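Local coordinates for protein separin (Saccharomyces cerevisiae, PDB 5U1T) that cleaves the MCD1/SCC1 subunit of cohesin at the onset of anaphase as a caspase-like cysteine protease, playing a central part in chromosome segregation, at residues A[573-578]-A[618-623]; A[612-617]-A[784-789]; A[1249-1254]-A[1349-1354]; A[1294-1299]-A[1341-1346]. All coordinates share one frame; numbering follows the deposited sequence.

Contact 1: A[573-578]-A[618-623]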
loop_
_atom_site.group_PDB
_atom_site.type_symbol
_atom_site.label_atom_id
_atom_site.label_comp_id
_atom_site.label_asym_id
_atom_site.label_seq_id
_atom_site.Cartn_x
_atom_site.Cartn_y
_atom_site.Cartn_z
ATOM N N HIS A 573 15.654 4.532 -4.892
ATOM C CA HIS A 573 14.333 5.185 -4.948
ATOM C C HIS A 573 14.165 6.162 -6.115
ATOM O O HIS A 573 13.859 7.340 -5.918
ATOM C CB HIS A 573 14.047 5.894 -3.640
ATOM C CG HIS A 573 14.318 5.041 -2.449
ATOM N ND1 HIS A 573 15.294 5.337 -1.526
ATOM C CD2 HIS A 573 13.777 3.866 -2.061
ATOM C CE1 HIS A 573 15.317 4.398 -0.600
ATOM N NE2 HIS A 573 14.399 3.498 -0.896
ATOM N N LEU A 574 14.355 5.643 -7.321
ATOM C CA LEU A 574 14.190 6.395 -8.546
ATOM C C LEU A 574 13.532 5.531 -9.621
ATOM O O LEU A 574 13.269 4.344 -9.414
ATOM C CB LEU A 574 15.530 6.901 -9.050
ATOM C CG LEU A 574 16.367 7.720 -8.077
ATOM C CD1 LEU A 574 17.691 7.966 -8.726
ATOM C CD2 LEU A 574 15.705 9.032 -7.714
ATOM N N THR A 575 13.261 6.132 -10.769
ATOM C CA THR A 575 12.568 5.447 -11.853
ATOM C C THR A 575 13.305 5.736 -13.137
ATOM O O THR A 575 12.831 5.440 -14.238
ATOM C CB THR A 575 11.110 5.907 -11.995
ATOM O OG1 THR A 575 11.085 7.336 -12.065
ATOM C CG2 THR A 575 10.287 5.434 -10.812
ATOM N N THR A 576 14.485 6.308 -12.976
ATOM C CA THR A 576 15.356 6.715 -14.054
ATOM C C THR A 576 15.348 5.817 -15.229
ATOM O O THR A 576 15.247 6.243 -16.352
ATOM C CB THR A 576 16.811 6.703 -13.608
ATOM O OG1 THR A 576 16.920 7.258 -12.307
ATOM C CG2 THR A 576 17.641 7.498 -14.546
ATOM N N ASN A 577 15.504 4.549 -14.956
ATOM C CA ASN A 577 15.588 3.564 -16.034
ATOM C C ASN A 577 14.354 2.705 -16.227
ATOM O O ASN A 577 14.367 1.814 -17.075
ATOM C CB ASN A 577 16.772 2.636 -15.810
ATOM C CG ASN A 577 18.077 3.337 -15.992
ATOM O OD1 ASN A 577 18.269 4.077 -16.973
ATOM N ND2 ASN A 577 18.982 3.153 -15.036
ATOM N N LEU A 578 13.308 2.958 -15.446
ATOM C CA LEU A 578 12.118 2.110 -15.443
ATOM C C LEU A 578 11.523 1.923 -16.837
ATOM O O LEU A 578 11.220 0.798 -17.267
ATOM C CB LEU A 578 11.057 2.692 -14.504
ATOM C CG LEU A 578 9.820 1.841 -14.234
ATOM C CD1 LEU A 578 10.166 0.368 -14.197
ATOM C CD2 LEU A 578 9.186 2.244 -12.910
ATOM N N ASN A 618 4.325 3.334 -9.585
ATOM C CA ASN A 618 4.714 4.620 -10.166
ATOM C C ASN A 618 3.726 5.101 -11.217
ATOM O O ASN A 618 3.966 6.109 -11.887
ATOM C CB ASN A 618 6.110 4.549 -10.768
ATOM C CG ASN A 618 7.186 4.654 -9.721
ATOM O OD1 ASN A 618 7.971 3.720 -9.517
ATOM N ND2 ASN A 618 7.227 5.787 -9.028
ATOM N N ASN A 619 2.616 4.375 -11.326
ATOM C CA ASN A 619 1.528 4.702 -12.230
ATOM C C ASN A 619 2.035 4.797 -13.676
ATOM O O ASN A 619 1.757 5.745 -14.385
ATOM C CB ASN A 619 0.825 6.009 -11.800
ATOM C CG ASN A 619 0.497 6.053 -10.293
ATOM O OD1 ASN A 619 -0.385 5.330 -9.808
ATOM N ND2 ASN A 619 1.202 6.917 -9.554
ATOM N N PHE A 620 2.794 3.805 -14.115
ATOM C CA PHE A 620 3.253 3.767 -15.499
ATOM C C PHE A 620 2.222 2.974 -16.275
ATOM O O PHE A 620 2.571 2.048 -17.005
ATOM C CB PHE A 620 4.630 3.113 -15.631
ATOM C CG PHE A 620 5.787 4.005 -15.288
ATOM C CD1 PHE A 620 5.670 5.024 -14.361
ATOM C CD2 PHE A 620 7.017 3.812 -15.895
ATOM C CE1 PHE A 620 6.766 5.832 -14.045
ATOM C CE2 PHE A 620 8.105 4.618 -15.577
ATOM C CZ PHE A 620 7.976 5.626 -14.653
ATOM N N ASP A 621 0.957 3.337 -16.108
ATOM C CA ASP A 621 -0.162 2.479 -16.478
ATOM C C ASP A 621 -0.176 2.023 -17.950
ATOM O O ASP A 621 -0.699 0.950 -18.263
ATOM C CB ASP A 621 -1.479 3.192 -16.132
ATOM C CG ASP A 621 -1.498 3.743 -14.698
ATOM O OD1 ASP A 621 -0.982 3.070 -13.777
ATOM O OD2 ASP A 621 -2.024 4.862 -14.482
ATOM N N LYS A 622 0.394 2.825 -18.845
ATOM C CA LYS A 622 0.456 2.484 -20.262
ATOM C C LYS A 622 1.383 1.277 -20.474
ATOM O O LYS A 622 1.001 0.265 -21.078
ATOM C CB LYS A 622 0.949 3.686 -21.066
ATOM C CG LYS A 622 0.817 3.578 -22.568
ATOM C CD LYS A 622 1.357 4.842 -23.225
ATOM C CE LYS A 622 0.433 5.380 -24.319
ATOM N NZ LYS A 622 0.435 4.572 -25.602
ATOM N N LEU A 623 2.605 1.412 -19.963
ATOM C CA LEU A 623 3.596 0.343 -19.967
ATOM C C LEU A 623 3.042 -0.882 -19.256
ATOM O O LEU A 623 3.171 -1.996 -19.746
ATOM C CB LEU A 623 4.906 0.807 -19.305
ATOM C CG LEU A 623 5.702 1.793 -20.168
ATOM C CD1 LEU A 623 6.918 2.332 -19.441
ATOM C CD2 LEU A 623 6.092 1.146 -21.473
#
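Two helix-to-helix turns meet here: the turn between helices 557-572 and 578-590 brings Thr575 and Leu578 against Asn618 and Phe620 of the turn between helices 602-617 and 621-633. Leu578 makes the closest apolar contact with the ring, its CG lying 3.5 Å from Phe620 CE2. Its CD2 methyl stands over one face of that ring, 4.0 Å from the centroid and 22° off the normal, a CH-pi contact displaced from the centre toward the rim. With CG anti to the backbone N (chi1 -172°), the CD2 branch of Leu578 crosses the ring at a slant. Thr575 comes in obliquely beside the same ring, CB 4.1 Å from Phe620 CZ, and places its CG2 methyl beside the Asn618 amide carbon CG, 3.4 Å away; these two side chains advance from opposite directions. All four residues are buried. A bond from Leu578 N to Thr575 O, 2.8 Å long, closes the first turn and ties the two contacting residues together. In the second turn Asn619, with positive phi, is the C-prime residue of a Schellman motif, and Phe620 follows at the N-cap position of helix 621-633 and at the centre of an inverse gamma turn. Leu578 also packs on Leu611, Tyr614 and Leu615 of helix 602-617, and Phe620 rests on Leu615 too. The Schellman motif ends helix 602-617 and helix 621-633 starts directly afterwards, a short link between consecutive helices in an all-helical part of the protein.

Contact 2: A[612-617]-A[784-789]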
loop_
_atom_site.group_PDB
_atom_site.type_symbol
_atom_site.label_atom_id
_atom_site.label_comp_id
_atom_site.label_asym_id
_atom_site.label_seq_id
_atom_site.Cartn_x
_atom_site.Cartn_y
_atom_site.Cartn_z
ATOM N N LEU A 612 6.128 -5.286 -12.727
ATOM C CA LEU A 612 4.717 -4.958 -12.726
ATOM C C LEU A 612 4.389 -4.129 -11.490
ATOM O O LEU A 612 3.754 -3.076 -11.587
ATOM C CB LEU A 612 3.865 -6.223 -12.748
ATOM C CG LEU A 612 3.817 -7.057 -14.019
ATOM C CD1 LEU A 612 2.929 -8.247 -13.809
ATOM C CD2 LEU A 612 3.312 -6.243 -15.180
ATOM N N CYS A 613 4.840 -4.604 -10.335
ATOM C CA CYS A 613 4.617 -3.908 -9.083
ATOM C C CYS A 613 5.283 -2.532 -9.025
ATOM O O CYS A 613 4.720 -1.606 -8.444
ATOM C CB CYS A 613 5.093 -4.771 -7.919
ATOM S SG CYS A 613 5.188 -3.966 -6.313
ATOM N N TYR A 614 6.452 -2.362 -9.627
ATOM C CA TYR A 614 7.085 -1.047 -9.575
ATOM C C TYR A 614 6.502 -0.123 -10.642
ATOM O O TYR A 614 6.504 1.091 -10.470
ATOM C CB TYR A 614 8.594 -1.150 -9.745
ATOM C CG TYR A 614 9.405 -0.001 -9.190
ATOM C CD1 TYR A 614 9.246 0.420 -7.876
ATOM C CD2 TYR A 614 10.367 0.633 -9.966
ATOM C CE1 TYR A 614 10.012 1.445 -7.348
ATOM C CE2 TYR A 614 11.144 1.661 -9.446
ATOM C CZ TYR A 614 10.953 2.063 -8.135
ATOM O OH TYR A 614 11.703 3.082 -7.600
ATOM N N LEU A 615 6.030 -0.693 -11.747
ATOM C CA LEU A 615 5.333 0.094 -12.748
ATOM C C LEU A 615 4.036 0.661 -12.147
ATOM O O LEU A 615 3.752 1.858 -12.210
ATOM C CB LEU A 615 5.009 -0.744 -13.988
ATOM C CG LEU A 615 6.127 -1.055 -14.980
ATOM C CD1 LEU A 615 5.562 -1.927 -16.077
ATOM C CD2 LEU A 615 6.765 0.196 -15.557
ATOM N N ASN A 616 3.258 -0.234 -11.560
ATOM C CA ASN A 616 2.008 0.110 -10.926
ATOM C C ASN A 616 2.142 1.134 -9.796
ATOM O O ASN A 616 1.349 2.058 -9.685
ATOM C CB ASN A 616 1.377 -1.162 -10.399
ATOM C CG ASN A 616 0.207 -0.896 -9.518
ATOM O OD1 ASN A 616 0.359 -0.485 -8.359
ATOM N ND2 ASN A 616 -0.981 -1.158 -10.043
ATOM N N PHE A 617 3.141 0.966 -8.950
ATOM C CA PHE A 617 3.363 1.891 -7.856
ATOM C C PHE A 617 3.779 3.273 -8.373
ATOM O O PHE A 617 3.594 4.273 -7.681
ATOM C CB PHE A 617 4.404 1.294 -6.912
ATOM C CG PHE A 617 4.923 2.234 -5.852
ATOM C CD1 PHE A 617 6.042 3.031 -6.094
ATOM C CD2 PHE A 617 4.352 2.259 -4.598
ATOM C CE1 PHE A 617 6.551 3.861 -5.117
ATOM C CE2 PHE A 617 4.859 3.085 -3.616
ATOM C CZ PHE A 617 5.956 3.902 -3.882
ATOM N N SER A 784 5.806 -5.377 -0.449
ATOM C CA SER A 784 4.915 -5.032 0.634
ATOM C C SER A 784 5.169 -3.622 1.174
ATOM O O SER A 784 4.256 -2.978 1.659
ATOM C CB SER A 784 5.039 -6.063 1.748
ATOM O OG SER A 784 4.178 -7.144 1.473
ATOM N N ARG A 785 6.402 -3.136 1.096
ATOM C CA ARG A 785 6.693 -1.804 1.602
ATOM C C ARG A 785 6.000 -0.768 0.717
ATOM O O ARG A 785 5.462 0.223 1.206
ATOM C CB ARG A 785 8.200 -1.553 1.668
ATOM C CG ARG A 785 8.553 -0.222 2.263
ATOM C CD ARG A 785 10.029 -0.007 2.281
ATOM N NE ARG A 785 10.610 -0.002 0.952
ATOM C CZ ARG A 785 10.906 1.099 0.272
ATOM N NH1 ARG A 785 11.439 1.010 -0.936
ATOM N NH2 ARG A 785 10.671 2.294 0.791
ATOM N N LEU A 786 6.006 -1.018 -0.589
ATOM C CA LEU A 786 5.384 -0.120 -1.534
ATOM C C LEU A 786 3.880 -0.196 -1.373
ATOM O O LEU A 786 3.200 0.815 -1.467
ATOM C CB LEU A 786 5.794 -0.462 -2.974
ATOM C CG LEU A 786 7.281 -0.405 -3.317
ATOM C CD1 LEU A 786 7.525 -0.890 -4.737
ATOM C CD2 LEU A 786 7.873 0.983 -3.095
ATOM N N ALA A 787 3.365 -1.398 -1.132
ATOM C CA ALA A 787 1.930 -1.592 -0.937
ATOM C C ALA A 787 1.448 -0.717 0.210
ATOM O O ALA A 787 0.459 -0.002 0.090
ATOM C CB ALA A 787 1.614 -3.042 -0.649
ATOM N N LEU A 788 2.192 -0.783 1.310
ATOM C CA LEU A 788 1.906 -0.079 2.543
ATOM C C LEU A 788 2.079 1.431 2.400
ATOM O O LEU A 788 1.421 2.199 3.086
ATOM C CB LEU A 788 2.816 -0.608 3.644
ATOM C CG LEU A 788 2.580 -0.030 5.024
ATOM C CD1 LEU A 788 1.146 -0.299 5.419
ATOM C CD2 LEU A 788 3.542 -0.689 5.983
ATOM N N LEU A 789 2.986 1.851 1.523
ATOM C CA LEU A 789 3.169 3.261 1.241
ATOM C C LEU A 789 1.935 3.810 0.543
ATOM O O LEU A 789 1.397 4.842 0.929
ATOM C CB LEU A 789 4.413 3.474 0.390
ATOM C CG LEU A 789 5.697 3.537 1.210
ATOM C CD1 LEU A 789 6.912 3.689 0.306
ATOM C CD2 LEU A 789 5.623 4.685 2.215
#
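The Phe617 ring carries Leu786 CD2 over one face, 3.6 Å from the centroid and 14° off the normal in a CH-pi contact, while Leu789 CB sits at its edge, 4.0 Å from CE2. The Tyr614 ring is met edge-on: Leu786 CD1 lies in its plane, 3.8 Å from Tyr614 CD1. Leu786 thus splits its branches between the two aromatics, and its CD1 also approaches Cys613 SG at 4.2 Å. Phe617 CG, anti to the backbone N (chi1 170°), sends the ring across Leu786 at about a right angle, with CD2 3.5 Å from Leu786 CB. The helical segments 612-617 and 784-789 run at 20° to each other, their axes 10.7 Å apart at closest. With an alanine in place of Phe617, Leu786 CD2 and Leu789 CB would probably face a gap between the two helices. The hydroxyl of Tyr614 is hydrogen-bonded to Leu574 O, and Leu788 and Leu789 also pack on the chain of another protein, probably the inhibitor securin. Apart from Leu786 O beside Phe617 CE2, the contacts are between carbon and sulfur, so the joint between these two segments probably rests on shape and the exclusion of water.

Contact 3: A[1249-1254]-A[1349-1354]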
loop_
_atom_site.group_PDB
_atom_site.type_symbol
_atom_site.label_atom_id
_atom_site.label_comp_id
_atom_site.label_asym_id
_atom_site.label_seq_id
_atom_site.Cartn_x
_atom_site.Cartn_y
_atom_site.Cartn_z
ATOM N N VAL A 1249 -42.545 47.344 18.672
ATOM C CA VAL A 1249 -43.736 46.798 18.015
ATOM C C VAL A 1249 -44.769 47.894 17.720
ATOM O O VAL A 1249 -45.169 48.636 18.624
ATOM C CB VAL A 1249 -44.414 45.719 18.859
ATOM C CG1 VAL A 1249 -45.410 44.937 18.008
ATOM C CG2 VAL A 1249 -43.380 44.800 19.465
ATOM N N VAL A 1250 -45.216 48.003 16.470
ATOM C CA VAL A 1250 -46.187 49.046 16.144
ATOM C C VAL A 1250 -47.543 48.751 16.791
ATOM O O VAL A 1250 -47.971 47.600 16.842
ATOM C CB VAL A 1250 -46.367 49.217 14.610
ATOM C CG1 VAL A 1250 -45.020 49.402 13.943
ATOM C CG2 VAL A 1250 -47.106 48.028 14.004
ATOM N N ASP A 1251 -48.195 49.789 17.316
ATOM C CA ASP A 1251 -49.590 49.672 17.735
ATOM C C ASP A 1251 -50.465 49.404 16.513
ATOM O O ASP A 1251 -50.468 50.176 15.552
ATOM C CB ASP A 1251 -50.066 50.935 18.455
ATOM C CG ASP A 1251 -51.571 50.932 18.708
ATOM O OD1 ASP A 1251 -52.205 49.850 18.709
ATOM O OD2 ASP A 1251 -52.134 52.029 18.917
ATOM N N ASN A 1252 -51.221 48.316 16.561
ATOM C CA ASN A 1252 -51.974 47.901 15.396
ATOM C C ASN A 1252 -53.071 48.882 14.940
ATOM O O ASN A 1252 -53.287 49.040 13.727
ATOM C CB ASN A 1252 -52.586 46.526 15.642
ATOM C CG ASN A 1252 -53.366 46.016 14.437
ATOM O OD1 ASN A 1252 -54.601 46.157 14.373
ATOM N ND2 ASN A 1252 -52.648 45.436 13.464
ATOM N N SER A 1253 -53.758 49.538 15.881
ATOM C CA SER A 1253 -54.820 50.470 15.502
ATOM C C SER A 1253 -54.225 51.677 14.788
ATOM O O SER A 1253 -54.743 52.139 13.758
ATOM C CB SER A 1253 -55.637 50.923 16.724
ATOM O OG SER A 1253 -54.819 51.237 17.848
ATOM N N LEU A 1254 -53.121 52.175 15.334
ATOM C CA LEU A 1254 -52.421 53.306 14.747
ATOM C C LEU A 1254 -51.813 52.955 13.391
ATOM O O LEU A 1254 -51.824 53.775 12.476
ATOM C CB LEU A 1254 -51.333 53.795 15.698
ATOM C CG LEU A 1254 -51.808 54.527 16.949
ATOM C CD1 LEU A 1254 -50.621 54.813 17.813
ATOM C CD2 LEU A 1254 -52.489 55.813 16.576
ATOM N N THR A 1349 -47.912 59.725 19.652
ATOM C CA THR A 1349 -49.148 59.184 20.193
ATOM C C THR A 1349 -49.074 57.696 20.423
ATOM O O THR A 1349 -49.991 57.107 20.995
ATOM C CB THR A 1349 -50.323 59.443 19.257
ATOM O OG1 THR A 1349 -51.548 59.158 19.942
ATOM C CG2 THR A 1349 -50.221 58.544 18.039
ATOM N N MET A 1350 -47.984 57.091 19.953
ATOM C CA MET A 1350 -47.815 55.640 19.988
ATOM C C MET A 1350 -47.764 55.075 21.395
ATOM O O MET A 1350 -47.380 55.750 22.353
ATOM C CB MET A 1350 -46.544 55.232 19.258
ATOM C CG MET A 1350 -45.315 55.869 19.842
ATOM S SD MET A 1350 -43.786 55.124 19.244
ATOM C CE MET A 1350 -43.651 53.665 20.286
ATOM N N THR A 1351 -48.163 53.817 21.495
ATOM C CA THR A 1351 -47.904 53.008 22.674
ATOM C C THR A 1351 -46.486 52.421 22.584
ATOM O O THR A 1351 -46.031 52.063 21.491
ATOM C CB THR A 1351 -48.942 51.873 22.791
ATOM O OG1 THR A 1351 -48.889 51.054 21.606
ATOM C CG2 THR A 1351 -50.343 52.454 22.935
ATOM N N THR A 1352 -45.793 52.314 23.722
ATOM C CA THR A 1352 -44.452 51.688 23.759
ATOM C C THR A 1352 -44.468 50.202 24.137
ATOM O O THR A 1352 -44.239 49.834 25.288
ATOM C CB THR A 1352 -43.507 52.401 24.753
ATOM O OG1 THR A 1352 -43.523 53.811 24.501
ATOM C CG2 THR A 1352 -42.063 51.860 24.612
ATOM N N ASN A 1353 -44.742 49.350 23.162
ATOM C CA ASN A 1353 -44.640 47.909 23.359
ATOM C C ASN A 1353 -43.524 47.392 22.488
ATOM O O ASN A 1353 -43.522 47.591 21.271
ATOM C CB ASN A 1353 -45.956 47.202 23.025
ATOM C CG ASN A 1353 -47.045 47.484 24.058
ATOM O OD1 ASN A 1353 -46.757 47.833 25.217
ATOM N ND2 ASN A 1353 -48.310 47.320 23.645
ATOM N N SER A 1354 -42.559 46.742 23.111
ATOM C CA SER A 1354 -41.426 46.226 22.371
ATOM C C SER A 1354 -41.262 44.729 22.614
ATOM O O SER A 1354 -41.906 44.161 23.502
ATOM C CB SER A 1354 -40.168 46.994 22.764
ATOM O OG SER A 1354 -39.938 46.893 24.153
#
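Leu1254 reaches from the first turn of helix 1252-1269 to Thr1349 and Met1350. Its CB rests on the ring of Tyr1346, and CG, anti to the carbonyl carbon (chi1 -72°), carries the two methyls outward. CD1 meets the backbone at Met1350 CA, 3.6 Å away, and is also in contact with Thr1349 CG2. CD2 lies 3.8 Å from that same Thr1349 methyl, so the leucine and threonine meet tip to tip. One turn earlier, Asp1251 is the N-cap of the helix: Ser1253 N gives its hydrogen to Asp1251 OD1 over 3.2 Å, with an N-H...O angle of 149°, and it arrives from well above the carboxylate plane, 68° out of it. Asp1251 CB lies 3.4 Å from Thr1351 OG1, the two side chains crossing at about a right angle. An alanine at Asp1251 would probably leave Ser1253 N without its capping acceptor and the start of the helix less firmly fixed. The backbone N of Asp1251 is itself hydrogen-bonded to Tyr1346 OH, so the cap is held from helix 1332-1347 as well. Farther back, Val1249 N donates to Asn1353 O at 2.8 Å, in the carbonyl plane; the antiparallel pairing of the short strand 1248-1249 with the beginning of strand 1353-1362 is otherwise loose. Val1249 CG2 lies 3.8 Å from Ser1354 CA, and Ser1354 O is hydrogen-bonded to Asn1131 ND2.

Contact 4: A[1294-1299]-A[1341-1346]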
loop_
_atom_site.group_PDB
_atom_site.type_symbol
_atom_site.label_atom_id
_atom_site.label_comp_id
_atom_site.label_asym_id
_atom_site.label_seq_id
_atom_site.Cartn_x
_atom_site.Cartn_y
_atom_site.Cartn_z
ATOM N N LEU A 1294 -42.698 53.885 10.382
ATOM C CA LEU A 1294 -43.099 54.126 11.760
ATOM C C LEU A 1294 -41.972 53.902 12.752
ATOM O O LEU A 1294 -42.026 54.376 13.882
ATOM C CB LEU A 1294 -44.273 53.231 12.135
ATOM C CG LEU A 1294 -45.585 53.541 11.434
ATOM C CD1 LEU A 1294 -46.757 52.890 12.153
ATOM C CD2 LEU A 1294 -45.749 55.045 11.347
ATOM N N LYS A 1295 -40.946 53.160 12.362
ATOM C CA LYS A 1295 -39.914 52.888 13.328
ATOM C C LYS A 1295 -38.813 53.953 13.273
ATOM O O LYS A 1295 -37.971 54.015 14.158
ATOM C CB LYS A 1295 -39.376 51.461 13.138
ATOM C CG LYS A 1295 -40.333 50.402 13.724
ATOM C CD LYS A 1295 -40.005 48.970 13.329
ATOM C CE LYS A 1295 -40.965 47.992 14.024
ATOM N NZ LYS A 1295 -40.846 46.562 13.607
ATOM N N LEU A 1296 -38.839 54.825 12.279
ATOM C CA LEU A 1296 -37.888 55.931 12.254
ATOM C C LEU A 1296 -38.139 56.947 13.404
ATOM O O LEU A 1296 -39.269 57.118 13.873
ATOM C CB LEU A 1296 -37.947 56.655 10.905
ATOM C CG LEU A 1296 -37.737 55.846 9.633
ATOM C CD1 LEU A 1296 -38.356 56.546 8.434
ATOM C CD2 LEU A 1296 -36.253 55.614 9.417
ATOM N N ASN A 1297 -37.077 57.618 13.857
ATOM C CA ASN A 1297 -37.189 58.677 14.852
ATOM C C ASN A 1297 -36.900 60.031 14.218
ATOM O O ASN A 1297 -35.743 60.339 13.917
ATOM C CB ASN A 1297 -36.232 58.430 16.021
ATOM C CG ASN A 1297 -36.332 59.507 17.124
ATOM O OD1 ASN A 1297 -37.168 60.429 17.060
ATOM N ND2 ASN A 1297 -35.475 59.386 18.139
ATOM N N PRO A 1298 -37.948 60.851 14.022
ATOM C CA PRO A 1298 -37.765 62.161 13.397
ATOM C C PRO A 1298 -36.831 63.064 14.180
ATOM O O PRO A 1298 -36.341 64.049 13.639
ATOM C CB PRO A 1298 -39.180 62.728 13.362
ATOM C CG PRO A 1298 -40.045 61.529 13.331
ATOM C CD PRO A 1298 -39.374 60.548 14.225
ATOM N N GLN A 1299 -36.569 62.729 15.433
ATOM C CA GLN A 1299 -35.756 63.601 16.261
ATOM C C GLN A 1299 -34.255 63.359 16.043
ATOM O O GLN A 1299 -33.437 64.246 16.301
ATOM C CB GLN A 1299 -36.145 63.432 17.732
ATOM C CG GLN A 1299 -37.606 63.813 18.039
ATOM C CD GLN A 1299 -38.078 65.083 17.294
ATOM O OE1 GLN A 1299 -37.478 66.160 17.424
ATOM N NE2 GLN A 1299 -39.165 64.953 16.512
ATOM N N GLU A 1341 -44.606 64.137 8.546
ATOM C CA GLU A 1341 -45.782 64.570 9.274
ATOM C C GLU A 1341 -46.469 63.364 9.898
ATOM O O GLU A 1341 -46.640 63.299 11.116
ATOM C CB GLU A 1341 -46.725 65.331 8.337
ATOM C CG GLU A 1341 -47.944 65.966 8.970
ATOM C CD GLU A 1341 -48.898 66.558 7.918
ATOM O OE1 GLU A 1341 -48.461 66.831 6.754
ATOM O OE2 GLU A 1341 -50.099 66.756 8.259
ATOM N N GLN A 1342 -46.841 62.392 9.074
ATOM C CA GLN A 1342 -47.529 61.214 9.591
ATOM C C GLN A 1342 -46.661 60.423 10.598
ATOM O O GLN A 1342 -47.191 59.832 11.536
ATOM C CB GLN A 1342 -47.974 60.302 8.445
ATOM C CG GLN A 1342 -49.031 60.877 7.518
ATOM C CD GLN A 1342 -50.151 61.618 8.251
ATOM O OE1 GLN A 1342 -50.913 61.031 9.029
ATOM N NE2 GLN A 1342 -50.255 62.922 7.996
ATOM N N ILE A 1343 -45.340 60.414 10.409
ATOM C CA ILE A 1343 -44.463 59.685 11.319
ATOM C C ILE A 1343 -44.409 60.430 12.667
ATOM O O ILE A 1343 -44.574 59.815 13.720
ATOM C CB ILE A 1343 -43.029 59.471 10.710
ATOM C CG1 ILE A 1343 -43.081 58.522 9.503
ATOM C CG2 ILE A 1343 -42.062 58.894 11.741
ATOM C CD1 ILE A 1343 -41.785 58.451 8.713
ATOM N N LYS A 1344 -44.218 61.751 12.636
ATOM C CA LYS A 1344 -44.273 62.561 13.863
ATOM C C LYS A 1344 -45.573 62.332 14.633
ATOM O O LYS A 1344 -45.557 62.138 15.848
ATOM C CB LYS A 1344 -44.104 64.046 13.550
ATOM C CG LYS A 1344 -42.654 64.483 13.521
ATOM C CD LYS A 1344 -42.511 65.906 13.006
ATOM C CE LYS A 1344 -41.046 66.297 12.912
ATOM N NZ LYS A 1344 -40.868 67.653 12.343
ATOM N N LYS A 1345 -46.688 62.304 13.915
ATOM C CA LYS A 1345 -47.990 62.090 14.538
ATOM C C LYS A 1345 -48.072 60.729 15.211
ATOM O O LYS A 1345 -48.707 60.574 16.246
ATOM C CB LYS A 1345 -49.115 62.228 13.505
ATOM C CG LYS A 1345 -50.528 62.327 14.092
ATOM C CD LYS A 1345 -51.580 62.334 12.987
ATOM C CE LYS A 1345 -52.965 62.645 13.552
ATOM N NZ LYS A 1345 -54.024 62.821 12.503
ATOM N N TYR A 1346 -47.416 59.742 14.621
ATOM C CA TYR A 1346 -47.486 58.381 15.125
ATOM C C TYR A 1346 -46.640 58.228 16.382
ATOM O O TYR A 1346 -47.105 57.695 17.403
ATOM C CB TYR A 1346 -47.031 57.381 14.065
ATOM C CG TYR A 1346 -46.880 56.001 14.647
ATOM C CD1 TYR A 1346 -47.982 55.169 14.795
ATOM C CD2 TYR A 1346 -45.642 55.543 15.091
ATOM C CE1 TYR A 1346 -47.849 53.925 15.342
ATOM C CE2 TYR A 1346 -45.512 54.321 15.640
ATOM C CZ TYR A 1346 -46.608 53.507 15.761
ATOM O OH TYR A 1346 -46.459 52.260 16.314
#
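Leu1294 lies across the Tyr1346 ring at about a right angle, its CD1 methyl over the centre of one face in a CH-pi contact, 3.6 Å from the centroid and 13° off the normal. The other methyl, CD2, lies over the same face near the CG end, 3.6 Å from Tyr1346 CG, and adds apolar packing. Farther along the loop, Leu1296 and Pro1298 share Ile1343 of the helix. Its CG2, anti to the backbone N, meets Pro1298 CG at 3.7 Å, while CD1, at the end of the other branch, meets Leu1296 CD1 at 3.9 Å. Pro1298 also turns CB toward Lys1344 CG, 3.9 Å away, the extended lysine chain sliding past the proline ring in the opposite direction. In the second shell an Asx turn from Asn1297 to Gln1299 holds Pro1298 at its middle: Gln1299 N donates to Asn1297 OD1 at 2.9 Å and 158°, the donor standing above the amide carbonyl plane. Leu1294 O is hydrogen-bonded to Arg1347 NH1. Around this, Leu1294 packs on Phe1258 of helix 1252-1269, and Leu1296 faces Phe1303, Met1307 and Leu1310 of helix 1303-1320. The connection between helices 1287-1294 and 1303-1320 therefore lies along the C-terminal part of helix 1332-1347, just before the chain enters strand 1353-1362.

Overall arrangement
From the N terminus, contact 1 first closes a loop of about 40 residues, joining the 573-578 turn to the 618-623 turn. Contact 2 opens before contact 1 has closed: its first segment, 612-617, runs directly into 618-623, so the two cross along the chain. They touch in space, and contact 2 carries helix 602-617 over to the distant helix 782-805. The remaining pair belongs to the family C50 region, its centres about 80 Å from those of the first pair. Contact 3 spans the longer loop there, bringing the start of helix 1252-1269 to strand 1353-1362; contact 4 lies within that span, fixing the 1294-1299 loop to helix 1332-1347. These two adjoin through Tyr1346.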